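Local coordinates for Medium/long-chain acyl-CoA thioesterase YigI (Shewanella oneidensis, PDB 3E8P), which probably hydrolyses medium- and long-chain fatty acyl-CoA thioesters to the free fatty acid and coenzyme A, at residues D78-L83 and C142-H147; L37-K42 and T73-D78; G88-R93 and E99-R104; V51-N54 and E58-G61. One frame throughout, in Å; residues are numbered along the deposited sequence.

Contacts 1 and 2 sit in the core, their centres about 4 and 7 Å from that of the chain; both use helix 70-90, one against strand 139-148, the other against the chain running from helix 32-37 into strand 40-44. They share Asp78, and Leu146 of contact 1 packs on Thr73 and Val76 of contact 2. Contact 4 lies further out, its centre about 14 Å from that of the chain, and joins contact 2 through neighbouring strands 40-44 and 49-54. Contact 3, at about 17 Å, ties the far end of the same helix to helix 98-107. Contact 1 packs selenomethionine against a glycine backbone, contacts 2 and 4 bring methyl groups together, and peripheral contact 3 adds an arginine whose two terminal nitrogens are hydrogen-bonded.

Contact 1 of 4, residues D78-L83 and C142-H147; sequences DVVGGL and CRMELH
Met144, a selenomethionine in this crystal, folds its side chain over the backbone of Gly81 and along the flank of Val80, and this carries most of the contact. Its CG stands anti to its own carbonyl carbon (chi1 -59°), and bends at the next two torsions fold SE and CE back over Gly81. CG comes 3.6 Å from the amide N of Gly81, while SE lies 4.0 Å from Gly81 CA. A CB on residue 81 would come within 3.1 Å of Met144 CE, so the bare glycine backbone is what lets the selenomethionine pack this close. Beside it, Val80 and Met144 slide past each other in opposite directions, with Val80 CG1 3.9 Å from Met144 CG. Cys142, two residues earlier on the strand, presents its sulfur from the same face, SG lying 3.7 Å from the carbonyl O of Gly81 as a packing contact. Neighbours extend the packing: Met144 also touches Leu77 and Tyr161, Cys142 touches Ala85, and Val80 turns on to Val49 and Val51. Between these inward residues, Arg143 leads away from the helix and makes a cation-pi contact with Phe156 of a second subunit. The local axes of helix 78-83 and strand 142-147 approach to 7.9 Å at 139° between their directions. A long central helix wrapped by an antiparallel sheet is the hallmark of the HotDog fold of this thioesterase superfamily, and in this protein Gly81 is where the helix lets the strand's side chains come close.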
loop_
_atom_site.group_PDB
_atom_site.type_symbol
_atom_site.label_atom_id
_atom_site.label_comp_id
_atom_site.label_asym_id
_atom_site.label_seq_id
_atom_site.Cartn_x
_atom_site.Cartn_y
_atom_site.Cartn_z
ATOM N N ASP A 78 1.308 -13.533 1.415
ATOM C CA ASP A 78 -0.062 -13.527 0.878
ATOM C C ASP A 78 -0.854 -14.753 1.335
ATOM O O ASP A 78 -2.022 -14.646 1.723
ATOM C CB ASP A 78 -0.058 -13.485 -0.657
ATOM C CG ASP A 78 -1.455 -13.261 -1.236
ATOM O OD1 ASP A 78 -1.692 -13.628 -2.404
ATOM O OD2 ASP A 78 -2.321 -12.703 -0.523
ATOM N N VAL A 79 -0.208 -15.912 1.286
ATOM C CA VAL A 79 -0.825 -17.163 1.710
ATOM C C VAL A 79 -1.124 -17.141 3.212
ATOM O O VAL A 79 -2.189 -17.594 3.649
ATOM C CB VAL A 79 0.098 -18.361 1.392
ATOM C CG1 VAL A 79 -0.528 -19.650 1.923
ATOM C CG2 VAL A 79 0.331 -18.443 -0.122
ATOM N N VAL A 80 -0.185 -16.623 4.003
ATOM C CA VAL A 80 -0.400 -16.515 5.443
ATOM C C VAL A 80 -1.619 -15.621 5.659
ATOM O O VAL A 80 -2.497 -15.929 6.464
ATOM C CB VAL A 80 0.802 -15.855 6.164
ATOM C CG1 VAL A 80 0.372 -15.363 7.540
ATOM C CG2 VAL A 80 1.948 -16.845 6.306
ATOM N N GLY A 81 -1.669 -14.515 4.922
ATOM C CA GLY A 81 -2.777 -13.581 5.060
ATOM C C GLY A 81 -4.132 -14.169 4.707
ATOM O O GLY A 81 -5.123 -13.904 5.385
ATOM N N GLY A 82 -4.178 -14.964 3.642
ATOM C CA GLY A 82 -5.428 -15.574 3.229
ATOM C C GLY A 82 -5.950 -16.558 4.258
ATOM O O GLY A 82 -7.120 -16.526 4.612
ATOM N N LEU A 83 -5.072 -17.433 4.736
ATOM C CA LEU A 83 -5.442 -18.425 5.737
ATOM C C LEU A 83 -5.813 -17.760 7.068
ATOM O O LEU A 83 -6.706 -18.234 7.780
ATOM C CB LEU A 83 -4.295 -19.427 5.924
ATOM C CG LEU A 83 -4.083 -20.349 4.711
ATOM C CD1 LEU A 83 -2.757 -21.104 4.807
ATOM C CD2 LEU A 83 -5.251 -21.318 4.637
ATOM N N CYS A 142 -5.525 -8.019 7.143
ATOM C CA CYS A 142 -4.577 -8.740 7.985
ATOM C C CYS A 142 -3.148 -8.219 7.917
ATOM O O CYS A 142 -2.755 -7.555 6.956
ATOM C CB CYS A 142 -4.539 -10.213 7.583
ATOM S SG CYS A 142 -6.132 -11.041 7.574
ATOM N N ARG A 143 -2.378 -8.538 8.954
ATOM C CA ARG A 143 -0.969 -8.181 9.008
ATOM C C ARG A 143 -0.190 -9.500 8.964
ATOM O O ARG A 143 -0.553 -10.466 9.634
ATOM C CB ARG A 143 -0.642 -7.420 10.295
ATOM C CG ARG A 143 -0.781 -5.915 10.149
ATOM C CD ARG A 143 -0.214 -5.157 11.333
ATOM N NE ARG A 143 -0.095 -3.732 11.028
ATOM C CZ ARG A 143 0.337 -2.809 11.884
ATOM N NH1 ARG A 143 0.698 -3.153 13.115
ATOM N NH2 ARG A 143 0.409 -1.541 11.501
HETATM N N MSE A 144 0.866 -9.553 8.162
HETATM C CA MSE A 144 1.655 -10.770 8.063
HETATM C C MSE A 144 3.097 -10.472 8.414
HETATM O O MSE A 144 3.536 -9.329 8.355
HETATM C CB MSE A 144 1.593 -11.353 6.650
HETATM C CG MSE A 144 0.200 -11.699 6.172
HETATM SE SE MSE A 144 -0.837 -10.105 5.660
HETATM C CE MSE A 144 -0.449 -10.085 3.787
ATOM N N GLU A 145 3.838 -11.517 8.737
ATOM C CA GLU A 145 5.226 -11.358 9.113
ATOM C C GLU A 145 6.019 -12.599 8.730
ATOM O O GLU A 145 5.561 -13.727 8.914
ATOM C CB GLU A 145 5.288 -11.109 10.625
ATOM C CG GLU A 145 6.599 -11.390 11.292
ATOM C CD GLU A 145 6.898 -12.874 11.436
ATOM O OE1 GLU A 145 5.992 -13.657 11.810
ATOM O OE2 GLU A 145 8.059 -13.249 11.187
ATOM N N LEU A 146 7.207 -12.373 8.185
ATOM C CA LEU A 146 8.096 -13.457 7.790
ATOM C C LEU A 146 9.439 -13.284 8.515
ATOM O O LEU A 146 10.017 -12.195 8.518
ATOM C CB LEU A 146 8.331 -13.432 6.278
ATOM C CG LEU A 146 9.086 -14.642 5.719
ATOM C CD1 LEU A 146 8.151 -15.850 5.688
ATOM C CD2 LEU A 146 9.599 -14.340 4.314
ATOM N N HIS A 147 9.920 -14.354 9.138
ATOM C CA HIS A 147 11.204 -14.328 9.835
ATOM C C HIS A 147 11.968 -15.600 9.471
ATOM O O HIS A 147 11.393 -16.511 8.873
ATOM C CB HIS A 147 11.004 -14.234 11.359
ATOM C CG HIS A 147 10.280 -15.398 11.968
ATOM N ND1 HIS A 147 8.914 -15.410 12.167
ATOM C CD2 HIS A 147 10.740 -16.578 12.454
ATOM C CE1 HIS A 147 8.565 -16.545 12.750
ATOM N NE2 HIS A 147 9.655 -17.270 12.935
#

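Contact 2 of 4, residues L37-K42 and T73-D78; sequences LGLDIK and TATVLD
Leu39 and Val76 mark the closest backbone approach, 7.6 Å between their CA atoms, where the chain leaving helix 32-37 turns through Gly38 and passes helix 70-90 on its way into the edge strand of the sheet. Gly38 has a positive phi of 96°, a conformation in which a CB would jam against the carbonyl O of Leu37. On either side of this turn a leucine points at the helix. Leu37 and Thr75 reach toward each other tip to tip, and Leu37 CD2 meets Thr75 CG2 at 4.0 Å. Leu39 lends one branch to two partners: its CD1 lies 4.3 Å from the same Thr75 CG2 and 4.4 Å from Val76 CG2. The first torsion of Thr75 (chi1 -65°) explains its double role. It sets CG2 anti to the backbone N, facing the leucines, and brings OG1 round beside that N, where it bonds to the carbonyl O of Gly71 one turn earlier in the helix. Leu37 continues outward on to Phe33 of a third subunit, and Val76 on to Val51 and Ile53. The threonine thus behaves here as an apolar residue: its buried hydroxyl is satisfied within its own helix, leaving loose methyl packing to join the two segments.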
loop_
_atom_site.group_PDB
_atom_site.type_symbol
_atom_site.label_atom_id
_atom_site.label_comp_id
_atom_site.label_asym_id
_atom_site.label_seq_id
_atom_site.Cartn_x
_atom_site.Cartn_y
_atom_site.Cartn_z
ATOM N N LEU A 37 7.357 -24.595 -4.845
ATOM C CA LEU A 37 8.227 -23.856 -3.939
ATOM C C LEU A 37 8.599 -24.648 -2.689
ATOM O O LEU A 37 9.693 -24.483 -2.155
ATOM C CB LEU A 37 7.568 -22.528 -3.520
ATOM C CG LEU A 37 7.812 -21.304 -4.411
ATOM C CD1 LEU A 37 7.406 -21.615 -5.838
ATOM C CD2 LEU A 37 7.018 -20.106 -3.884
ATOM N N GLY A 38 7.684 -25.500 -2.237
ATOM C CA GLY A 38 7.916 -26.295 -1.043
ATOM C C GLY A 38 7.290 -25.617 0.170
ATOM O O GLY A 38 7.729 -25.799 1.304
ATOM N N LEU A 39 6.262 -24.815 -0.078
ATOM C CA LEU A 39 5.570 -24.093 0.983
ATOM C C LEU A 39 4.753 -25.070 1.842
ATOM O O LEU A 39 3.975 -25.861 1.314
ATOM C CB LEU A 39 4.683 -23.017 0.342
ATOM C CG LEU A 39 3.917 -22.011 1.197
ATOM C CD1 LEU A 39 3.571 -20.793 0.358
ATOM C CD2 LEU A 39 2.661 -22.657 1.738
ATOM N N ASP A 40 4.952 -25.018 3.161
ATOM C CA ASP A 40 4.253 -25.915 4.093
ATOM C C ASP A 40 3.377 -25.238 5.147
ATOM O O ASP A 40 3.746 -24.206 5.712
ATOM C CB ASP A 40 5.263 -26.781 4.849
ATOM C CG ASP A 40 6.102 -27.639 3.936
ATOM O OD1 ASP A 40 7.010 -28.316 4.456
ATOM O OD2 ASP A 40 5.858 -27.644 2.709
ATOM N N ILE A 41 2.218 -25.829 5.415
ATOM C CA ILE A 41 1.329 -25.311 6.446
ATOM C C ILE A 41 1.671 -26.117 7.706
ATOM O O ILE A 41 1.131 -27.197 7.939
ATOM C CB ILE A 41 -0.170 -25.497 6.077
ATOM C CG1 ILE A 41 -0.551 -24.561 4.927
ATOM C CG2 ILE A 41 -1.055 -25.164 7.273
ATOM C CD1 ILE A 41 0.033 -24.949 3.604
ATOM N N LYS A 42 2.599 -25.585 8.495
ATOM C CA LYS A 42 3.059 -26.240 9.712
ATOM C C LYS A 42 1.931 -26.500 10.703
ATOM O O LYS A 42 1.811 -27.600 11.233
ATOM C CB LYS A 42 4.155 -25.394 10.369
ATOM C CG LYS A 42 4.995 -26.143 11.387
ATOM C CD LYS A 42 6.100 -25.259 11.964
ATOM C CE LYS A 42 6.964 -26.024 12.959
ATOM N NZ LYS A 42 7.968 -25.146 13.624
ATOM N N THR A 73 9.045 -14.269 -0.757
ATOM C CA THR A 73 8.611 -13.598 0.462
ATOM C C THR A 73 7.169 -13.105 0.290
ATOM O O THR A 73 6.336 -13.293 1.174
ATOM C CB THR A 73 9.540 -12.423 0.785
ATOM O OG1 THR A 73 10.859 -12.922 1.045
ATOM C CG2 THR A 73 9.046 -11.673 1.992
ATOM N N ALA A 74 6.881 -12.500 -0.857
ATOM C CA ALA A 74 5.538 -12.003 -1.143
ATOM C C ALA A 74 4.537 -13.153 -1.233
ATOM O O ALA A 74 3.404 -13.024 -0.783
ATOM C CB ALA A 74 5.541 -11.211 -2.438
ATOM N N THR A 75 4.959 -14.281 -1.804
ATOM C CA THR A 75 4.081 -15.449 -1.938
ATOM C C THR A 75 3.675 -15.973 -0.559
ATOM O O THR A 75 2.490 -16.213 -0.296
ATOM C CB THR A 75 4.776 -16.597 -2.740
ATOM O OG1 THR A 75 5.012 -16.157 -4.080
ATOM C CG2 THR A 75 3.898 -17.836 -2.794
ATOM N N VAL A 76 4.656 -16.126 0.328
ATOM C CA VAL A 76 4.391 -16.618 1.682
ATOM C C VAL A 76 3.496 -15.670 2.483
ATOM O O VAL A 76 2.548 -16.095 3.132
ATOM C CB VAL A 76 5.704 -16.827 2.473
ATOM C CG1 VAL A 76 5.392 -17.302 3.896
ATOM C CG2 VAL A 76 6.579 -17.832 1.754
ATOM N N LEU A 77 3.795 -14.378 2.427
ATOM C CA LEU A 77 3.005 -13.403 3.166
ATOM C C LEU A 77 1.546 -13.387 2.718
ATOM O O LEU A 77 0.647 -13.249 3.551
ATOM C CB LEU A 77 3.615 -12.006 3.022
ATOM C CG LEU A 77 4.964 -11.789 3.716
ATOM C CD1 LEU A 77 5.588 -10.479 3.246
ATOM C CD2 LEU A 77 4.766 -11.769 5.211
ATOM N N ASP A 78 1.308 -13.533 1.415
ATOM C CA ASP A 78 -0.062 -13.527 0.878
ATOM C C ASP A 78 -0.854 -14.753 1.335
ATOM O O ASP A 78 -2.022 -14.646 1.723
ATOM C CB ASP A 78 -0.058 -13.485 -0.657
ATOM C CG ASP A 78 -1.455 -13.261 -1.236
ATOM O OD1 ASP A 78 -1.692 -13.628 -2.404
ATOM O OD2 ASP A 78 -2.321 -12.703 -0.523
#

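Contact 3 of 4, residues G88-R93 and E99-R104; sequences GLVASR and EELQQR
The guanidinium of Arg104 is approached obliquely by Leu89, whose CD1 comes 3.4 Å from Arg104 NH1. This is the junction of a helix-loop-helix connection, in which the chain leaving helix 70-90 turns back through a short loop so that helix 98-107 packs on it. Leu89 and Arg104 cross at about a right angle. The bend of Arg104 at its second torsion (chi2 -75°) carries the chain over the leucine, so that CD2 of Leu89 also rests 3.7 Å from Arg104 CD. The polar end has partners beyond the two segments: NH1 bonds to the carbonyl O of Val163 and NH2 to OD1 of Asn137, while Trp96 of the loop touches both Arg104 and Leu101. A leucine in place of Arg104 would probably lose the donors that the arginine supplies to Val163 O and Asn137 OD1, and with them the polar tie from this helix to those two residues. Next to this pair, Val90 and Leu101 also cross at about a right angle, CG2 of Val90 lying 4.1 Å from CD2 of Leu101. Just beyond Val90, Ser92 turns back on Leu89: the carbonyl O of Leu89 takes the backbone N of Ser92 at 3.1 Å and its OG at 2.6 Å.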
loop_
_atom_site.group_PDB
_atom_site.type_symbol
_atom_site.label_atom_id
_atom_site.label_comp_id
_atom_site.label_asym_id
_atom_site.label_seq_id
_atom_site.Cartn_x
_atom_site.Cartn_y
_atom_site.Cartn_z
ATOM N N GLY A 88 -10.174 -16.316 10.786
ATOM C CA GLY A 88 -10.906 -15.291 11.509
ATOM C C GLY A 88 -12.387 -15.308 11.153
ATOM O O GLY A 88 -13.242 -14.910 11.955
ATOM N N LEU A 89 -12.691 -15.769 9.944
ATOM C CA LEU A 89 -14.071 -15.852 9.488
ATOM C C LEU A 89 -14.715 -17.067 10.149
ATOM O O LEU A 89 -15.821 -16.980 10.676
ATOM C CB LEU A 89 -14.127 -15.998 7.962
ATOM C CG LEU A 89 -15.498 -16.396 7.398
ATOM C CD1 LEU A 89 -16.523 -15.322 7.726
ATOM C CD2 LEU A 89 -15.401 -16.604 5.901
ATOM N N VAL A 90 -14.003 -18.191 10.128
ATOM C CA VAL A 90 -14.490 -19.427 10.731
ATOM C C VAL A 90 -14.790 -19.279 12.228
ATOM O O VAL A 90 -15.751 -19.852 12.739
ATOM C CB VAL A 90 -13.466 -20.571 10.559
ATOM C CG1 VAL A 90 -13.895 -21.776 11.374
ATOM C CG2 VAL A 90 -13.345 -20.951 9.098
ATOM N N ALA A 91 -13.968 -18.508 12.928
ATOM C CA ALA A 91 -14.147 -18.320 14.359
ATOM C C ALA A 91 -15.162 -17.244 14.728
ATOM O O ALA A 91 -15.483 -17.079 15.899
ATOM C CB ALA A 91 -12.799 -18.003 15.011
ATOM N N SER A 92 -15.675 -16.520 13.738
ATOM C CA SER A 92 -16.631 -15.453 14.017
ATOM C C SER A 92 -18.075 -15.906 14.235
ATOM O O SER A 92 -18.910 -15.116 14.677
ATOM C CB SER A 92 -16.601 -14.412 12.893
ATOM O OG SER A 92 -17.072 -14.955 11.674
ATOM N N ARG A 93 -18.374 -17.165 13.934
ATOM C CA ARG A 93 -19.739 -17.662 14.093
ATOM C C ARG A 93 -19.826 -19.119 14.538
ATOM O O ARG A 93 -18.858 -19.873 14.428
ATOM C CB ARG A 93 -20.509 -17.493 12.777
ATOM C CG ARG A 93 -20.870 -16.057 12.436
ATOM C CD ARG A 93 -21.312 -15.924 10.990
ATOM N NE ARG A 93 -22.383 -16.855 10.651
ATOM C CZ ARG A 93 -23.603 -16.815 11.174
ATOM N NH1 ARG A 93 -23.914 -15.882 12.066
ATOM N NH2 ARG A 93 -24.509 -17.714 10.809
ATOM N N GLU A 99 -20.944 -26.857 4.373
ATOM C CA GLU A 99 -20.928 -26.273 3.031
ATOM C C GLU A 99 -21.023 -24.751 3.053
ATOM O O GLU A 99 -20.581 -24.080 2.119
ATOM C CB GLU A 99 -22.065 -26.849 2.177
ATOM C CG GLU A 99 -23.467 -26.481 2.639
ATOM C CD GLU A 99 -24.543 -27.116 1.772
ATOM O OE1 GLU A 99 -24.559 -28.364 1.673
ATOM O OE2 GLU A 99 -25.366 -26.371 1.192
ATOM N N GLU A 100 -21.606 -24.218 4.121
ATOM C CA GLU A 100 -21.761 -22.778 4.281
ATOM C C GLU A 100 -20.366 -22.146 4.352
ATOM O O GLU A 100 -20.162 -21.009 3.934
ATOM C CB GLU A 100 -22.562 -22.494 5.555
ATOM C CG GLU A 100 -22.992 -21.051 5.764
ATOM C CD GLU A 100 -23.857 -20.884 7.011
ATOM O OE1 GLU A 100 -23.437 -21.349 8.095
ATOM O OE2 GLU A 100 -24.953 -20.287 6.911
ATOM N N LEU A 101 -19.406 -22.900 4.877
ATOM C CA LEU A 101 -18.035 -22.423 4.978
ATOM C C LEU A 101 -17.245 -22.824 3.740
ATOM O O LEU A 101 -16.268 -22.173 3.385
ATOM C CB LEU A 101 -17.356 -22.980 6.235
ATOM C CG LEU A 101 -17.638 -22.228 7.539
ATOM C CD1 LEU A 101 -16.992 -22.953 8.706
ATOM C CD2 LEU A 101 -17.101 -20.811 7.436
ATOM N N GLN A 102 -17.671 -23.898 3.085
ATOM C CA GLN A 102 -16.990 -24.353 1.880
ATOM C C GLN A 102 -17.311 -23.406 0.730
ATOM O O GLN A 102 -16.506 -23.229 -0.185
ATOM C CB GLN A 102 -17.402 -25.789 1.535
ATOM C CG GLN A 102 -16.856 -26.825 2.511
ATOM C CD GLN A 102 -17.126 -28.252 2.071
ATOM O OE1 GLN A 102 -18.281 -28.679 1.976
ATOM N NE2 GLN A 102 -16.059 -28.998 1.796
ATOM N N GLN A 103 -18.494 -22.801 0.780
ATOM C CA GLN A 103 -18.890 -21.842 -0.240
ATOM C C GLN A 103 -18.074 -20.581 0.012
ATOM O O GLN A 103 -17.728 -19.847 -0.915
ATOM C CB GLN A 103 -20.382 -21.534 -0.137
ATOM C CG GLN A 103 -21.271 -22.672 -0.617
ATOM C CD GLN A 103 -22.746 -22.373 -0.446
ATOM O OE1 GLN A 103 -23.226 -21.308 -0.842
ATOM N NE2 GLN A 103 -23.479 -23.317 0.144
ATOM N N ARG A 104 -17.764 -20.344 1.283
ATOM C CA ARG A 104 -16.968 -19.190 1.673
ATOM C C ARG A 104 -15.552 -19.357 1.139
ATOM O O ARG A 104 -14.975 -18.427 0.581
ATOM C CB ARG A 104 -16.928 -19.063 3.198
ATOM C CG ARG A 104 -18.199 -18.512 3.816
ATOM C CD ARG A 104 -18.320 -17.021 3.585
ATOM N NE ARG A 104 -19.476 -16.445 4.266
ATOM C CZ ARG A 104 -19.465 -15.271 4.888
ATOM N NH1 ARG A 104 -18.353 -14.549 4.918
ATOM N NH2 ARG A 104 -20.559 -14.820 5.488
#

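Contact 4 of 4, residues V51-N54 and E58-G61; sequences VAIN and ELIG
Ile53 and Leu59 close the bend in which strand 49-54 leaves the sheet of this HotDog fold and the chain passes through a 3-10 segment that ends with residues 58-59. Both side chains point across the bend and meet tip to tip. Ile53 is fully extended, with CG1 anti to the backbone N (chi1 177°) and CD1 continuing outward (chi2 173°), which brings its end methyl to Leu59. CD1 of Ile53 and CD1 of Leu59 are only 3.4 Å apart, tighter than usual for two methyls. Ile53 CG1 stands a little further back, 3.9 Å from that same Leu59 CD1, so the single branch of the leucine takes the whole isoleucine contact. Val72 of helix 70-90 and Leu37 of helix 32-37 touch both residues and cover the pair, while Phe33 of a third subunit packs on Leu59. The next residue, Ile60, makes backbone hydrogen bonds to that third subunit, so the bend lies at an interface of the assembly. Asn54, the last residue of the strand, takes part through its backbone while its side-chain amide leads away: its carbonyl O lies 3.7 Å from Leu59 CD1.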
loop_
_atom_site.group_PDB
_atom_site.type_symbol
_atom_site.label_atom_id
_atom_site.label_comp_id
_atom_site.label_asym_id
_atom_site.label_seq_id
_atom_site.Cartn_x
_atom_site.Cartn_y
_atom_site.Cartn_z
ATOM N N VAL A 51 3.122 -20.785 8.567
ATOM C CA VAL A 51 3.578 -21.264 7.278
ATOM C C VAL A 51 5.095 -21.297 7.303
ATOM O O VAL A 51 5.736 -20.381 7.821
ATOM C CB VAL A 51 3.099 -20.338 6.133
ATOM C CG1 VAL A 51 3.701 -20.768 4.815
ATOM C CG2 VAL A 51 1.583 -20.382 6.039
ATOM N N ALA A 52 5.661 -22.366 6.756
ATOM C CA ALA A 52 7.105 -22.518 6.710
ATOM C C ALA A 52 7.530 -22.978 5.328
ATOM O O ALA A 52 6.767 -23.627 4.607
ATOM C CB ALA A 52 7.565 -23.519 7.755
ATOM N N ILE A 53 8.755 -22.624 4.966
ATOM C CA ILE A 53 9.319 -22.980 3.682
ATOM C C ILE A 53 10.833 -23.040 3.860
ATOM O O ILE A 53 11.461 -22.077 4.300
ATOM C CB ILE A 53 8.943 -21.923 2.605
ATOM C CG1 ILE A 53 9.603 -22.266 1.268
ATOM C CG2 ILE A 53 9.362 -20.519 3.074
ATOM C CD1 ILE A 53 9.150 -21.371 0.118
ATOM N N ASN A 54 11.423 -24.183 3.539
ATOM C CA ASN A 54 12.863 -24.321 3.677
ATOM C C ASN A 54 13.543 -23.683 2.498
ATOM O O ASN A 54 12.990 -23.639 1.400
ATOM C CB ASN A 54 13.272 -25.791 3.751
ATOM C CG ASN A 54 12.560 -26.528 4.847
ATOM O OD1 ASN A 54 12.591 -26.120 6.004
ATOM N ND2 ASN A 54 11.903 -27.617 4.490
ATOM N N GLU A 58 16.680 -23.307 -5.742
ATOM C CA GLU A 58 15.694 -22.754 -6.682
ATOM C C GLU A 58 14.958 -21.493 -6.214
ATOM O O GLU A 58 14.309 -20.820 -7.018
ATOM C CB GLU A 58 14.641 -23.810 -7.035
ATOM C CG GLU A 58 15.140 -24.986 -7.845
ATOM C CD GLU A 58 16.167 -25.820 -7.104
ATOM O OE1 GLU A 58 16.090 -25.892 -5.858
ATOM O OE2 GLU A 58 17.040 -26.416 -7.775
ATOM N N LEU A 59 15.054 -21.178 -4.922
ATOM C CA LEU A 59 14.362 -20.017 -4.363
ATOM C C LEU A 59 15.226 -18.769 -4.212
ATOM O O LEU A 59 14.748 -17.740 -3.746
ATOM C CB LEU A 59 13.755 -20.375 -2.999
ATOM C CG LEU A 59 12.686 -21.475 -2.990
ATOM C CD1 LEU A 59 12.121 -21.653 -1.585
ATOM C CD2 LEU A 59 11.577 -21.111 -3.956
ATOM N N ILE A 60 16.487 -18.856 -4.617
ATOM C CA ILE A 60 17.415 -17.732 -4.494
ATOM C C ILE A 60 17.221 -16.610 -5.514
ATOM O O ILE A 60 17.003 -16.859 -6.698
ATOM C CB ILE A 60 18.869 -18.229 -4.582
ATOM C CG1 ILE A 60 19.163 -19.153 -3.401
ATOM C CG2 ILE A 60 19.837 -17.050 -4.590
ATOM C CD1 ILE A 60 20.557 -19.729 -3.424
ATOM N N GLY A 61 17.317 -15.372 -5.038
ATOM C CA GLY A 61 17.176 -14.223 -5.915
ATOM C C GLY A 61 18.538 -13.705 -6.334
ATOM O O GLY A 61 18.827 -13.568 -7.519
#